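Local atomic coordinates of SAM-dependent methyltransferase (Anabaena variabilis ATCC 29413, PDB entry 3GGD), a protein that probably transfers methyl groups from S-adenosyl-L-methionine to a substrate not yet identified, and binds the product S-adenosyl-L-homocysteine. Residues Leu52-Glu57 / Trp239-His244; Pro59-Ala64 / Arg150-Lys155; Arg80-Asp85 / Ser121-Ala126; Arg106-Leu111 / Ala117-Glu122. One frame throughout, in Å; residues are numbered along the deposited sequence.

Contact 1: residues Leu52-Glu57 / Trp239-His244; sequences LLFNPE and WAVIKH. With CO (cobalt (II) ion), chain C; SO4 (sulfate ion), chain I; EDO (1,2-ethanediol), chain R.
Leu53 and Val241 meet through their branches, CD1 of the leucine lying 4.0 Å from CG1 of the valine. Val241 CG1 also comes to the edge of the Phe54 ring, near its plane, 4.4 Å from Phe54 CE1. Val241 reaches both because its CG1 stands anti to the backbone N (chi1 179°); a short beta-branched residue suits this buried strand position.

Among the polar interactions, Asn55 OD1 accepts the backbone N of Glu57 at 2.7 Å, an Asx turn that shapes the loop. On the strand, Trp239 NE1 donates to O2 of an ethanediol at 3.1 Å, while its ring makes a cation-pi contact with Arg49. With an alanine here the indole would be gone, and Arg49 would probably be left without its aromatic mate. Lys243 NZ bonds a sulfate only weakly.

At the end of the strand His244 NE2 ligates the cobalt ion at 2.0 Å, with Asp210 as a second protein ligand, and Phe211 meets the imidazole edge-to-face. Strand 237-244 runs antiparallel between 158-164 and 211-217, the inserted last strand characteristic of the Rossmann-like class I methyltransferase sheet.

Contact 2: residues Pro59-Ala64 / Arg150-Lys155; sequences PLIDFA and RILLGK. With SAH (S-adenosyl-L-homocysteine), chain E; EDO (1,2-ethanediol), chain N.
Leu152 spreads its two methyl groups between Ile61 and Phe63, the alternate residues of strand 60-63 that face the helix. Leu152 CD1 comes to the edge of the Phe63 ring, near its plane, 3.8 Å from Phe63 CE2, whereas Leu152 CD2 lies 4.0 Å from CD1 of Ile61. Each pair crosses at about a right angle, and the fork at CG gives each neighbour its own methyl. Leu152 holds its CG opposite the carbonyl carbon (chi1 -66°), a conformation well suited to a helix. Phe63 instead swings its ring away from its own backbone N (chi1 -168°), with the CD2-CE2 side next to the leucine and Phe63 CE1, across the ring, 4.1 Å from C2 of the S-adenosyl-L-homocysteine adenine. One ring thus touches both the helix and the adenine of the ligand.

Just beyond, Ala64 O accepts the amino N of the ligand at 2.7 Å, and the small Ala64 CB lets the ribose O4' approach closely. Gly154 ends the helix with a positive phi, which suits glycine, and its N still bonds Arg150 O at 3.2 Å. Strand 60-63 lies between strands 81-85 and 127-131; helix 142-153 covers this face, with Leu145 and Leu149 also packing on Phe63, and Leu152 touches Ala116 and Ile119 of helix 113-123.

Contact 3: residues Arg80-Asp85 / Ser121-Ala126; sequences RVIGLD and SEIGDA. With SAH (S-adenosyl-L-homocysteine), chain E; EDO (1,2-ethanediol), chain N; SO4 (sulfate ion), chain H.
Ile123 meets Ile82 tip to tip, CD1 to CD1 at 3.5 Å, from a side-chain conformation that helices rarely tolerate in beta-branched residues: its CG1 lies between the backbone N and the carbonyl carbon (chi1 71°). The helix end probably tolerates it, since Ile123 is the last helical residue and its backbone already departs from ideal helical angles. Ile82 answers with an extended chain, its CG1 opposite the carbonyl carbon (chi1 -60°), and the delta methyls of two long branched residues complete the reach from strand to helix.

The second approach involves Arg80, which was modelled in two conformations, so its details are doubtful. In this one an extended chain brings Arg80 NH2 to 3.3 Å from Ile123 CG2, while O1 of a sulfate sits at the guanidinium edge and accepts from NH2. A water gives a further link: it donates to Ile123 O at 2.7 Å and accepts weakly from Arg80 NH1.

Gly124 leaves the helix with a positive phi, a turn that favours glycine. At the far end of the strand, Asp85 OD1 accepts a hydrogen bond from O2' and Asp85 OD2 one from O3' of the S-adenosyl-L-homocysteine ribose, each at 2.7 Å, the acidic grip usual at the tip of the second strand in this family. Strand 81-85 runs parallel between 60-63 and 103-107. The C-terminal end of helix 113-123 lies over it, with Pro59 touching both Arg80 and Ile123, and Ala126 packing on Ile61.

Contact 4: residues Arg106-Leu111 / Ala117-Glu122; sequences RLLDGL and AQIHSE. With SAH (S-adenosyl-L-homocysteine), chain E; EDO (1,2-ethanediol), chain S; SO4 (sulfate ion), chain H.
Arg106 grips Glu122 end-on, one nitrogen to each oxygen: Arg106 NH1 donates to Glu122 OE1 at 2.8 Å and NH2 to OE2 at 3.0 Å, both bonds nearly straight. The oxygens are met on their syn sides and lie close to the guanidinium plane, although the two flat groups are twisted 34° apart. Glu122 OE2 has a second donor, Gln118 NE2 at 2.7 Å, which takes its anti lone pair; two bonds therefore hold this oxygen and fix the carboxylate's rotation. Arg106 NE is satisfied by O2 of an ethanediol at 3.0 Å, and NH1 adds weak bonds to a sulfate.

Arginine suits this place because its CG stands anti to the backbone N (chi1 173°) and the chain runs on extended to NE, and Ile119 CD1 can rest over the centre of one guanidinium face, 3.2 Å above the plane. A methionine in its place would probably leave the Glu122 carboxylate without its charged mate and held by Gln118 alone among these partners. Farther along, Leu108 CD1 packs on Ile119 CG1.

Past the strand the adenine is read: Gly110 N donates to ligand N1 at 2.8 Å, and Asp109 OD1 accepts both ligand N6 and Leu111 N, the latter in an Asx turn. Helix 113-123 follows directly on this loop and packs back against the end of strand 103-107, the outermost of the sheet next to 81-85, while His120 touches Ile151 of helix 142-153.

In the fold
Contacts 2, 3 and 4 form one cluster, with centres 6 Å apart for contacts 2 and 3 and 8 Å for contacts 3 and 4, over the neighbouring parallel strands 60-63, 81-85 and 103-107. Contacts 3 and 4 share helix 113-123, and contact 2 supplies helix 142-153 beside it. All three include residues that touch S-adenosyl-L-homocysteine, so packing behind the strands is continuous with the pocket loops at their tips. Contact 1, at antiparallel strand 237-244 and the cobalt, has its centre 20 Å from that of contact 4 but 10 Å from that of contact 2, which it meets where Phe54 packs on Leu60. Along the chain it encloses the other three, and contacts 3 and 4 fall within contact 2.

Contact 1: residues Leu52-Glu57 / Trp239-His244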
# COMPACT_ATOMS: atom_id res chain seq x y z
N LEU A 52 -0.31 19.39 -4.16
CA LEU A 52 -0.49 20.77 -3.76
C LEU A 52 -0.83 20.82 -2.27
O LEU A 52 -0.93 21.91 -1.72
CB LEU A 52 -1.61 21.44 -4.55
CG LEU A 52 -1.46 21.37 -6.08
CD1 LEU A 52 -2.58 22.13 -6.77
CD2 LEU A 52 -0.11 21.95 -6.46
N LEU A 53 -1.00 19.67 -1.62
CA LEU A 53 -1.37 19.67 -0.20
C LEU A 53 -0.21 19.31 0.72
O LEU A 53 -0.30 19.54 1.90
CB LEU A 53 -2.54 18.70 0.05
CG LEU A 53 -3.83 18.96 -0.72
CD1 LEU A 53 -4.88 17.85 -0.54
CD2 LEU A 53 -4.39 20.36 -0.37
N PHE A 54 0.88 18.73 0.21
CA PHE A 54 1.99 18.31 1.06
C PHE A 54 3.03 19.43 1.20
O PHE A 54 3.41 20.02 0.22
CB PHE A 54 2.71 17.12 0.41
CG PHE A 54 2.08 15.76 0.66
CD1 PHE A 54 0.77 15.61 1.05
CD2 PHE A 54 2.84 14.61 0.43
CE1 PHE A 54 0.23 14.36 1.23
CE2 PHE A 54 2.29 13.33 0.59
CZ PHE A 54 0.99 13.22 1.02
N ASN A 55 3.54 19.68 2.40
CA ASN A 55 4.72 20.56 2.52
C ASN A 55 5.95 19.76 2.06
O ASN A 55 6.30 18.77 2.71
CB ASN A 55 4.92 20.97 3.98
CG ASN A 55 6.25 21.68 4.20
OD1 ASN A 55 7.10 21.86 3.27
ND2 ASN A 55 6.48 22.04 5.42
N PRO A 56 6.65 20.20 0.98
CA PRO A 56 7.73 19.35 0.41
C PRO A 56 9.06 19.44 1.21
O PRO A 56 9.98 18.59 1.00
CB PRO A 56 7.92 19.92 -1.01
CG PRO A 56 7.53 21.36 -0.87
CD PRO A 56 6.57 21.51 0.29
N GLU A 57 9.12 20.41 2.12
CA GLU A 57 10.21 20.50 3.12
C GLU A 57 10.22 19.32 4.14
O GLU A 57 11.20 19.14 4.85
CB GLU A 57 10.16 21.84 3.88
N TRP A 239 -9.70 6.38 -1.93
CA TRP A 239 -8.51 7.18 -1.60
C TRP A 239 -8.89 8.41 -0.80
O TRP A 239 -10.03 8.91 -0.87
CB TRP A 239 -7.71 7.59 -2.87
CG TRP A 239 -8.42 8.49 -3.79
CD1 TRP A 239 -9.15 8.12 -4.89
CD2 TRP A 239 -8.50 9.93 -3.74
NE1 TRP A 239 -9.67 9.21 -5.51
CE2 TRP A 239 -9.28 10.34 -4.84
CE3 TRP A 239 -7.97 10.90 -2.89
CZ2 TRP A 239 -9.58 11.68 -5.10
CZ3 TRP A 239 -8.26 12.23 -3.15
CH2 TRP A 239 -9.05 12.61 -4.26
N ALA A 240 -7.91 8.87 -0.02
CA ALA A 240 -8.07 10.06 0.81
C ALA A 240 -6.73 10.73 1.09
O ALA A 240 -5.67 10.09 1.07
CB ALA A 240 -8.81 9.70 2.16
N VAL A 241 -6.80 12.04 1.32
CA VAL A 241 -5.69 12.76 1.92
C VAL A 241 -6.16 13.19 3.32
O VAL A 241 -7.20 13.86 3.45
CB VAL A 241 -5.25 14.01 1.10
CG1 VAL A 241 -4.11 14.69 1.81
CG2 VAL A 241 -4.86 13.63 -0.35
N ILE A 242 -5.39 12.81 4.35
CA ILE A 242 -5.73 13.14 5.74
C ILE A 242 -4.56 13.83 6.44
O ILE A 242 -3.38 13.65 6.07
CB ILE A 242 -6.24 11.89 6.53
CG1 ILE A 242 -5.09 10.90 6.86
CG2 ILE A 242 -7.36 11.17 5.73
CD1 ILE A 242 -5.52 9.73 7.80
N LYS A 243 -4.89 14.66 7.43
CA LYS A 243 -3.90 15.38 8.22
C LYS A 243 -4.49 15.56 9.64
O LYS A 243 -5.70 15.74 9.80
CB LYS A 243 -3.64 16.72 7.56
CG LYS A 243 -2.52 17.57 8.17
CD LYS A 243 -2.19 18.73 7.25
CE LYS A 243 -1.04 19.59 7.76
NZ LYS A 243 -1.54 20.34 8.97
N HIS A 244 -3.65 15.45 10.67
CA HIS A 244 -4.14 15.59 12.04
C HIS A 244 -4.94 16.90 12.18
O HIS A 244 -4.54 17.99 11.67
CB HIS A 244 -3.01 15.45 13.10
CG HIS A 244 -3.50 15.20 14.50
ND1 HIS A 244 -4.16 16.17 15.22
CD2 HIS A 244 -3.44 14.11 15.31
CE1 HIS A 244 -4.50 15.68 16.41
NE2 HIS A 244 -4.07 14.44 16.50
CO CO C . -4.18 12.77 17.68
S SO4 I . 1.01 22.28 10.20
O1 SO4 I . 2.04 23.30 10.34
O2 SO4 I . 1.25 21.53 8.97
O3 SO4 I . -0.32 22.89 10.16
O4 SO4 I . 1.12 21.40 11.36
C1 EDO R . -13.22 10.34 -7.43
O1 EDO R . -14.42 9.69 -7.06
C2 EDO R . -12.29 9.24 -7.92
O2 EDO R . -11.02 9.79 -8.19

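Contact 2: residues Pro59-Ala64 / Arg150-Lys155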
# COMPACT_ATOMS: atom_id res chain seq x y z
N PRO A 59 10.31 15.21 4.99
CA PRO A 59 10.64 13.99 4.28
C PRO A 59 9.35 13.29 3.85
O PRO A 59 8.32 13.44 4.53
CB PRO A 59 11.36 13.12 5.35
CG PRO A 59 11.04 13.73 6.67
CD PRO A 59 10.66 15.16 6.43
N LEU A 60 9.42 12.57 2.74
CA LEU A 60 8.31 11.79 2.23
C LEU A 60 8.58 10.32 2.45
O LEU A 60 9.59 9.80 1.97
CB LEU A 60 8.08 12.01 0.73
CG LEU A 60 6.91 11.20 0.11
CD1 LEU A 60 5.54 11.48 0.76
CD2 LEU A 60 6.84 11.48 -1.38
N ILE A 61 7.64 9.65 3.14
CA ILE A 61 7.71 8.22 3.30
C ILE A 61 6.77 7.53 2.34
O ILE A 61 5.59 7.90 2.25
CB ILE A 61 7.34 7.79 4.75
CG1 ILE A 61 8.45 8.23 5.75
CG2 ILE A 61 7.07 6.25 4.81
CD1 ILE A 61 8.04 8.07 7.27
N ASP A 62 7.31 6.57 1.56
CA ASP A 62 6.51 5.59 0.77
C ASP A 62 6.35 4.42 1.71
O ASP A 62 7.27 3.64 1.92
CB ASP A 62 7.21 5.14 -0.52
CG ASP A 62 6.33 4.27 -1.42
OD1 ASP A 62 5.26 3.81 -0.96
OD2 ASP A 62 6.73 4.04 -2.58
N PHE A 63 5.19 4.38 2.37
CA PHE A 63 4.93 3.40 3.42
C PHE A 63 4.44 2.08 2.79
O PHE A 63 3.44 2.10 2.06
CB PHE A 63 3.85 3.89 4.39
CG PHE A 63 3.79 3.04 5.60
CD1 PHE A 63 3.13 1.83 5.56
CD2 PHE A 63 4.53 3.37 6.71
CE1 PHE A 63 3.14 0.98 6.64
CE2 PHE A 63 4.56 2.53 7.83
CZ PHE A 63 3.88 1.31 7.78
N ALA A 64 5.12 0.96 3.06
CA ALA A 64 4.81 -0.35 2.42
C ALA A 64 5.13 -0.24 0.92
O ALA A 64 4.31 -0.51 0.03
CB ALA A 64 3.32 -0.82 2.71
N ARG A 150 0.12 7.38 12.68
CA ARG A 150 -0.11 8.54 13.49
C ARG A 150 1.24 9.05 14.03
O ARG A 150 1.49 10.25 14.05
CB ARG A 150 -1.06 8.16 14.67
CG ARG A 150 -1.26 9.28 15.70
CD ARG A 150 -2.17 8.94 16.86
NE ARG A 150 -3.52 8.83 16.34
CZ ARG A 150 -4.13 7.71 15.98
NH1 ARG A 150 -3.59 6.50 16.19
NH2 ARG A 150 -5.33 7.80 15.42
N ILE A 151 2.08 8.13 14.48
CA ILE A 151 3.39 8.46 14.99
C ILE A 151 4.26 9.10 13.89
O ILE A 151 4.87 10.16 14.10
CB ILE A 151 4.09 7.20 15.55
CG1 ILE A 151 3.37 6.71 16.83
CG2 ILE A 151 5.58 7.49 15.83
CD1 ILE A 151 3.78 5.27 17.27
N LEU A 152 4.29 8.51 12.70
CA LEU A 152 5.13 9.06 11.63
C LEU A 152 4.72 10.47 11.14
O LEU A 152 5.59 11.33 10.80
CB LEU A 152 5.16 8.10 10.44
CG LEU A 152 5.82 6.73 10.68
CD1 LEU A 152 5.55 5.74 9.53
CD2 LEU A 152 7.37 6.88 10.98
N LEU A 153 3.40 10.69 11.08
CA LEU A 153 2.84 11.94 10.58
C LEU A 153 2.99 13.11 11.54
O LEU A 153 3.18 14.27 11.12
CB LEU A 153 1.35 11.74 10.29
CG LEU A 153 1.04 10.86 9.07
CD1 LEU A 153 -0.40 10.30 9.11
CD2 LEU A 153 1.34 11.62 7.74
N GLY A 154 2.84 12.83 12.83
CA GLY A 154 2.82 13.91 13.85
C GLY A 154 1.78 14.97 13.46
O GLY A 154 0.75 14.65 12.87
N LYS A 155 2.04 16.22 13.77
CA LYS A 155 1.10 17.30 13.46
C LYS A 155 1.20 17.79 12.04
O LYS A 155 0.17 18.11 11.44
CB LYS A 155 1.33 18.49 14.39
CG LYS A 155 0.32 19.65 14.24
CD LYS A 155 -1.08 19.23 14.68
CE LYS A 155 -2.08 20.42 14.70
NZ LYS A 155 -2.07 21.13 13.42
N SAH E . 2.89 0.18 -2.18
CA SAH E . 3.49 -0.87 -3.04
CB SAH E . 3.22 -2.31 -2.53
CG SAH E . 1.76 -2.77 -2.32
SD SAH E . 1.63 -4.50 -1.83
C SAH E . 3.03 -0.75 -4.48
O SAH E . 3.71 -1.27 -5.40
OXT SAH E . 1.98 -0.17 -4.76
C5' SAH E . 1.53 -4.33 -0.07
C4' SAH E . 2.91 -4.08 0.60
O4' SAH E . 2.75 -3.93 2.03
C3' SAH E . 3.96 -5.20 0.45
O3' SAH E . 5.20 -4.72 -0.06
C2' SAH E . 4.17 -5.71 1.87
O2' SAH E . 5.45 -6.33 2.14
C1' SAH E . 3.87 -4.48 2.70
N9 SAH E . 3.55 -4.77 4.10
C8 SAH E . 2.74 -5.79 4.52
N7 SAH E . 2.63 -5.76 5.86
C5 SAH E . 3.40 -4.72 6.30
C6 SAH E . 3.76 -4.19 7.61
N6 SAH E . 3.23 -4.84 8.68
N1 SAH E . 4.59 -3.14 7.71
C2 SAH E . 5.11 -2.56 6.59
N3 SAH E . 4.83 -3.03 5.37
C4 SAH E . 4.02 -4.09 5.17
C1 EDO N . 5.74 18.24 15.68
O1 EDO N . 5.32 19.02 14.56
C2 EDO N . 4.54 17.51 16.29
O2 EDO N . 4.34 16.21 15.64

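Contact 3: residues Arg80-Asp85 / Ser121-Ala126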
# COMPACT_ATOMS: atom_id res chain seq x y z
N ARG A 80 13.51 14.35 -0.71
CA ARG A 80 13.94 13.25 0.15
C ARG A 80 12.84 12.22 0.32
O ARG A 80 11.76 12.53 0.83
CB ARG A 80 14.39 13.79 1.51
CG ARG A 80 14.85 12.70 2.48
CD ARG A 80 15.08 13.28 3.87
NE ARG A 80 15.55 12.24 4.79
CZ ARG A 80 15.73 12.42 6.10
NH1 ARG A 80 15.47 13.58 6.68
NH2 ARG A 80 16.19 11.41 6.83
N VAL A 81 13.14 10.98 -0.09
CA VAL A 81 12.18 9.88 -0.01
C VAL A 81 12.77 8.71 0.79
O VAL A 81 13.92 8.31 0.61
CB VAL A 81 11.76 9.41 -1.42
CG1 VAL A 81 10.78 8.20 -1.35
CG2 VAL A 81 11.14 10.62 -2.26
N ILE A 82 11.94 8.15 1.67
CA ILE A 82 12.26 6.98 2.45
C ILE A 82 11.21 5.90 2.12
O ILE A 82 10.02 6.09 2.29
CB ILE A 82 12.23 7.30 3.96
CG1 ILE A 82 13.27 8.39 4.28
CG2 ILE A 82 12.51 6.03 4.78
CD1 ILE A 82 13.05 9.09 5.63
N GLY A 83 11.68 4.76 1.64
CA GLY A 83 10.81 3.63 1.33
C GLY A 83 10.87 2.63 2.48
O GLY A 83 11.93 2.13 2.84
N LEU A 84 9.72 2.40 3.11
CA LEU A 84 9.64 1.49 4.25
C LEU A 84 8.81 0.25 3.87
O LEU A 84 7.75 0.36 3.23
CB LEU A 84 8.98 2.18 5.43
CG LEU A 84 9.67 3.42 6.03
CD1 LEU A 84 8.76 3.98 7.18
CD2 LEU A 84 11.07 3.11 6.50
N ASP A 85 9.28 -0.92 4.28
CA ASP A 85 8.54 -2.14 4.07
C ASP A 85 8.94 -3.15 5.13
O ASP A 85 10.09 -3.15 5.63
CB ASP A 85 8.76 -2.70 2.66
CG ASP A 85 7.61 -3.60 2.20
OD1 ASP A 85 7.59 -4.81 2.60
OD2 ASP A 85 6.72 -3.10 1.45
N SER A 121 11.75 9.71 15.71
CA SER A 121 12.71 10.37 16.60
C SER A 121 13.93 10.84 15.77
O SER A 121 14.59 11.80 16.15
CB SER A 121 13.17 9.48 17.74
OG SER A 121 14.01 8.42 17.28
N GLU A 122 14.21 10.16 14.66
CA GLU A 122 15.31 10.53 13.78
C GLU A 122 14.98 11.60 12.77
O GLU A 122 15.77 12.47 12.55
CB GLU A 122 15.79 9.29 13.01
CG GLU A 122 16.38 8.21 13.93
CD GLU A 122 16.64 6.90 13.19
OE1 GLU A 122 16.89 6.95 11.97
OE2 GLU A 122 16.62 5.83 13.85
N ILE A 123 13.80 11.57 12.15
CA ILE A 123 13.53 12.45 11.01
C ILE A 123 12.46 13.53 11.23
O ILE A 123 12.30 14.43 10.40
CB ILE A 123 13.24 11.60 9.74
CG1 ILE A 123 11.89 10.90 9.82
CG2 ILE A 123 14.39 10.58 9.49
CD1 ILE A 123 11.39 10.24 8.52
N GLY A 124 11.73 13.45 12.35
CA GLY A 124 10.62 14.34 12.58
C GLY A 124 9.40 13.94 11.79
O GLY A 124 9.32 12.83 11.22
N ASP A 125 8.44 14.85 11.72
CA ASP A 125 7.17 14.63 11.06
C ASP A 125 7.44 14.38 9.58
O ASP A 125 8.23 15.08 8.97
CB ASP A 125 6.25 15.84 11.16
CG ASP A 125 5.73 16.14 12.56
OD1 ASP A 125 5.99 15.37 13.51
OD2 ASP A 125 5.03 17.16 12.66
N ALA A 126 6.75 13.41 9.00
CA ALA A 126 6.93 13.03 7.59
C ALA A 126 5.57 13.05 6.89
O ALA A 126 4.54 12.79 7.50
CB ALA A 126 7.53 11.62 7.47
N SAH E . 2.89 0.18 -2.18
CA SAH E . 3.49 -0.87 -3.04
CB SAH E . 3.22 -2.31 -2.53
CG SAH E . 1.76 -2.77 -2.32
SD SAH E . 1.63 -4.50 -1.83
C SAH E . 3.03 -0.75 -4.48
O SAH E . 3.71 -1.27 -5.40
OXT SAH E . 1.98 -0.17 -4.76
C5' SAH E . 1.53 -4.33 -0.07
C4' SAH E . 2.91 -4.08 0.60
O4' SAH E . 2.75 -3.93 2.03
C3' SAH E . 3.96 -5.20 0.45
O3' SAH E . 5.20 -4.72 -0.06
C2' SAH E . 4.17 -5.71 1.87
O2' SAH E . 5.45 -6.33 2.14
C1' SAH E . 3.87 -4.48 2.70
N9 SAH E . 3.55 -4.77 4.10
C8 SAH E . 2.74 -5.79 4.52
N7 SAH E . 2.63 -5.76 5.86
C5 SAH E . 3.40 -4.72 6.30
C6 SAH E . 3.76 -4.19 7.61
N6 SAH E . 3.23 -4.84 8.68
N1 SAH E . 4.59 -3.14 7.71
C2 SAH E . 5.11 -2.56 6.59
N3 SAH E . 4.83 -3.03 5.37
C4 SAH E . 4.02 -4.09 5.17
C1 EDO N . 5.74 18.24 15.68
O1 EDO N . 5.32 19.02 14.56
C2 EDO N . 4.54 17.51 16.29
O2 EDO N . 4.34 16.21 15.64
S SO4 H . 16.48 6.81 7.47
O1 SO4 H . 16.70 8.16 6.92
O2 SO4 H . 16.15 5.82 6.45
O3 SO4 H . 15.39 6.92 8.44
O4 SO4 H . 17.69 6.35 8.15
O HOH W 1 14.46 15.28 9.02

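Contact 4: residues Arg106-Leu111 / Ala117-Glu122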
# COMPACT_ATOMS: atom_id res chain seq x y z
N ARG A 106 14.35 1.25 4.06
CA ARG A 106 14.57 0.81 5.42
C ARG A 106 13.47 -0.15 5.87
O ARG A 106 12.29 0.03 5.54
CB ARG A 106 14.62 2.05 6.30
CG ARG A 106 14.67 1.78 7.75
CD ARG A 106 15.25 3.00 8.45
NE ARG A 106 15.23 2.87 9.91
CZ ARG A 106 15.71 3.79 10.73
NH1 ARG A 106 16.26 4.89 10.24
NH2 ARG A 106 15.61 3.61 12.05
N LEU A 107 13.88 -1.18 6.62
CA LEU A 107 12.95 -2.16 7.14
C LEU A 107 12.09 -1.51 8.20
O LEU A 107 12.58 -0.73 9.00
CB LEU A 107 13.69 -3.34 7.78
CG LEU A 107 14.38 -4.37 6.87
CD1 LEU A 107 15.26 -5.27 7.72
CD2 LEU A 107 13.36 -5.19 6.07
N LEU A 108 10.80 -1.77 8.15
CA LEU A 108 9.89 -1.35 9.22
C LEU A 108 8.62 -2.17 9.18
O LEU A 108 8.05 -2.41 8.10
CB LEU A 108 9.55 0.17 9.17
CG LEU A 108 8.53 0.70 10.23
CD1 LEU A 108 8.93 2.10 10.79
CD2 LEU A 108 7.15 0.75 9.66
N ASP A 109 8.18 -2.57 10.35
CA ASP A 109 6.94 -3.29 10.52
C ASP A 109 5.89 -2.38 11.13
O ASP A 109 5.98 -2.04 12.31
CB ASP A 109 7.19 -4.54 11.41
CG ASP A 109 5.98 -5.48 11.47
OD1 ASP A 109 4.83 -5.02 11.20
OD2 ASP A 109 6.18 -6.69 11.76
N GLY A 110 4.88 -2.04 10.32
CA GLY A 110 3.78 -1.18 10.74
C GLY A 110 2.95 -1.69 11.92
O GLY A 110 2.22 -0.92 12.55
N LEU A 111 3.07 -3.00 12.21
CA LEU A 111 2.35 -3.61 13.30
C LEU A 111 3.17 -3.56 14.58
O LEU A 111 2.71 -4.04 15.58
CB LEU A 111 1.91 -5.05 12.96
CG LEU A 111 1.03 -5.13 11.69
CD1 LEU A 111 0.56 -6.63 11.48
CD2 LEU A 111 -0.18 -4.20 11.79
N ALA A 117 8.11 4.94 16.11
CA ALA A 117 8.60 5.89 17.08
C ALA A 117 10.11 6.14 16.85
O ALA A 117 10.57 7.28 16.93
CB ALA A 117 8.33 5.38 18.58
N GLN A 118 10.86 5.09 16.55
CA GLN A 118 12.31 5.22 16.33
C GLN A 118 12.57 6.11 15.10
O GLN A 118 13.29 7.09 15.19
CB GLN A 118 12.96 3.84 16.16
CG GLN A 118 14.46 3.87 15.88
CD GLN A 118 15.26 4.58 16.94
OE1 GLN A 118 15.12 4.27 18.12
NE2 GLN A 118 16.11 5.53 16.53
N ILE A 119 11.91 5.79 14.01
CA ILE A 119 12.03 6.56 12.78
C ILE A 119 11.68 8.05 13.02
O ILE A 119 12.44 8.96 12.65
CB ILE A 119 11.09 6.00 11.69
CG1 ILE A 119 11.66 4.72 11.09
CG2 ILE A 119 10.95 7.00 10.54
CD1 ILE A 119 12.69 5.00 9.98
N HIS A 120 10.53 8.31 13.64
CA HIS A 120 10.11 9.68 13.85
C HIS A 120 11.13 10.41 14.75
O HIS A 120 11.35 11.61 14.58
CB HIS A 120 8.67 9.80 14.41
CG HIS A 120 8.19 11.21 14.55
ND1 HIS A 120 8.55 12.02 15.60
CD2 HIS A 120 7.39 11.95 13.75
CE1 HIS A 120 8.01 13.22 15.43
NE2 HIS A 120 7.29 13.20 14.32
N SER A 121 11.75 9.71 15.71
CA SER A 121 12.71 10.37 16.60
C SER A 121 13.93 10.84 15.77
O SER A 121 14.59 11.80 16.15
CB SER A 121 13.17 9.48 17.74
OG SER A 121 14.01 8.42 17.28
N GLU A 122 14.21 10.16 14.66
CA GLU A 122 15.31 10.53 13.78
C GLU A 122 14.98 11.60 12.77
O GLU A 122 15.77 12.47 12.55
CB GLU A 122 15.79 9.29 13.01
CG GLU A 122 16.38 8.21 13.93
CD GLU A 122 16.64 6.90 13.19
OE1 GLU A 122 16.89 6.95 11.97
OE2 GLU A 122 16.62 5.83 13.85
N SAH E . 2.89 0.18 -2.18
CA SAH E . 3.49 -0.87 -3.04
CB SAH E . 3.22 -2.31 -2.53
CG SAH E . 1.76 -2.77 -2.32
SD SAH E . 1.63 -4.50 -1.83
C SAH E . 3.03 -0.75 -4.48
O SAH E . 3.71 -1.27 -5.40
OXT SAH E . 1.98 -0.17 -4.76
C5' SAH E . 1.53 -4.33 -0.07
C4' SAH E . 2.91 -4.08 0.60
O4' SAH E . 2.75 -3.93 2.03
C3' SAH E . 3.96 -5.20 0.45
O3' SAH E . 5.20 -4.72 -0.06
C2' SAH E . 4.17 -5.71 1.87
O2' SAH E . 5.45 -6.33 2.14
C1' SAH E . 3.87 -4.48 2.70
N9 SAH E . 3.55 -4.77 4.10
C8 SAH E . 2.74 -5.79 4.52
N7 SAH E . 2.63 -5.76 5.86
C5 SAH E . 3.40 -4.72 6.30
C6 SAH E . 3.76 -4.19 7.61
N6 SAH E . 3.23 -4.84 8.68
N1 SAH E . 4.59 -3.14 7.71
C2 SAH E . 5.11 -2.56 6.59
N3 SAH E . 4.83 -3.03 5.37
C4 SAH E . 4.02 -4.09 5.17
C1 EDO S . 12.95 1.41 13.06
O1 EDO S . 14.02 1.12 13.95
C2 EDO S . 12.87 0.22 12.09
O2 EDO S . 13.47 0.60 10.84
S SO4 H . 16.48 6.81 7.47
O1 SO4 H . 16.70 8.16 6.92
O2 SO4 H . 16.15 5.82 6.45
O3 SO4 H . 15.39 6.92 8.44
O4 SO4 H . 17.69 6.35 8.15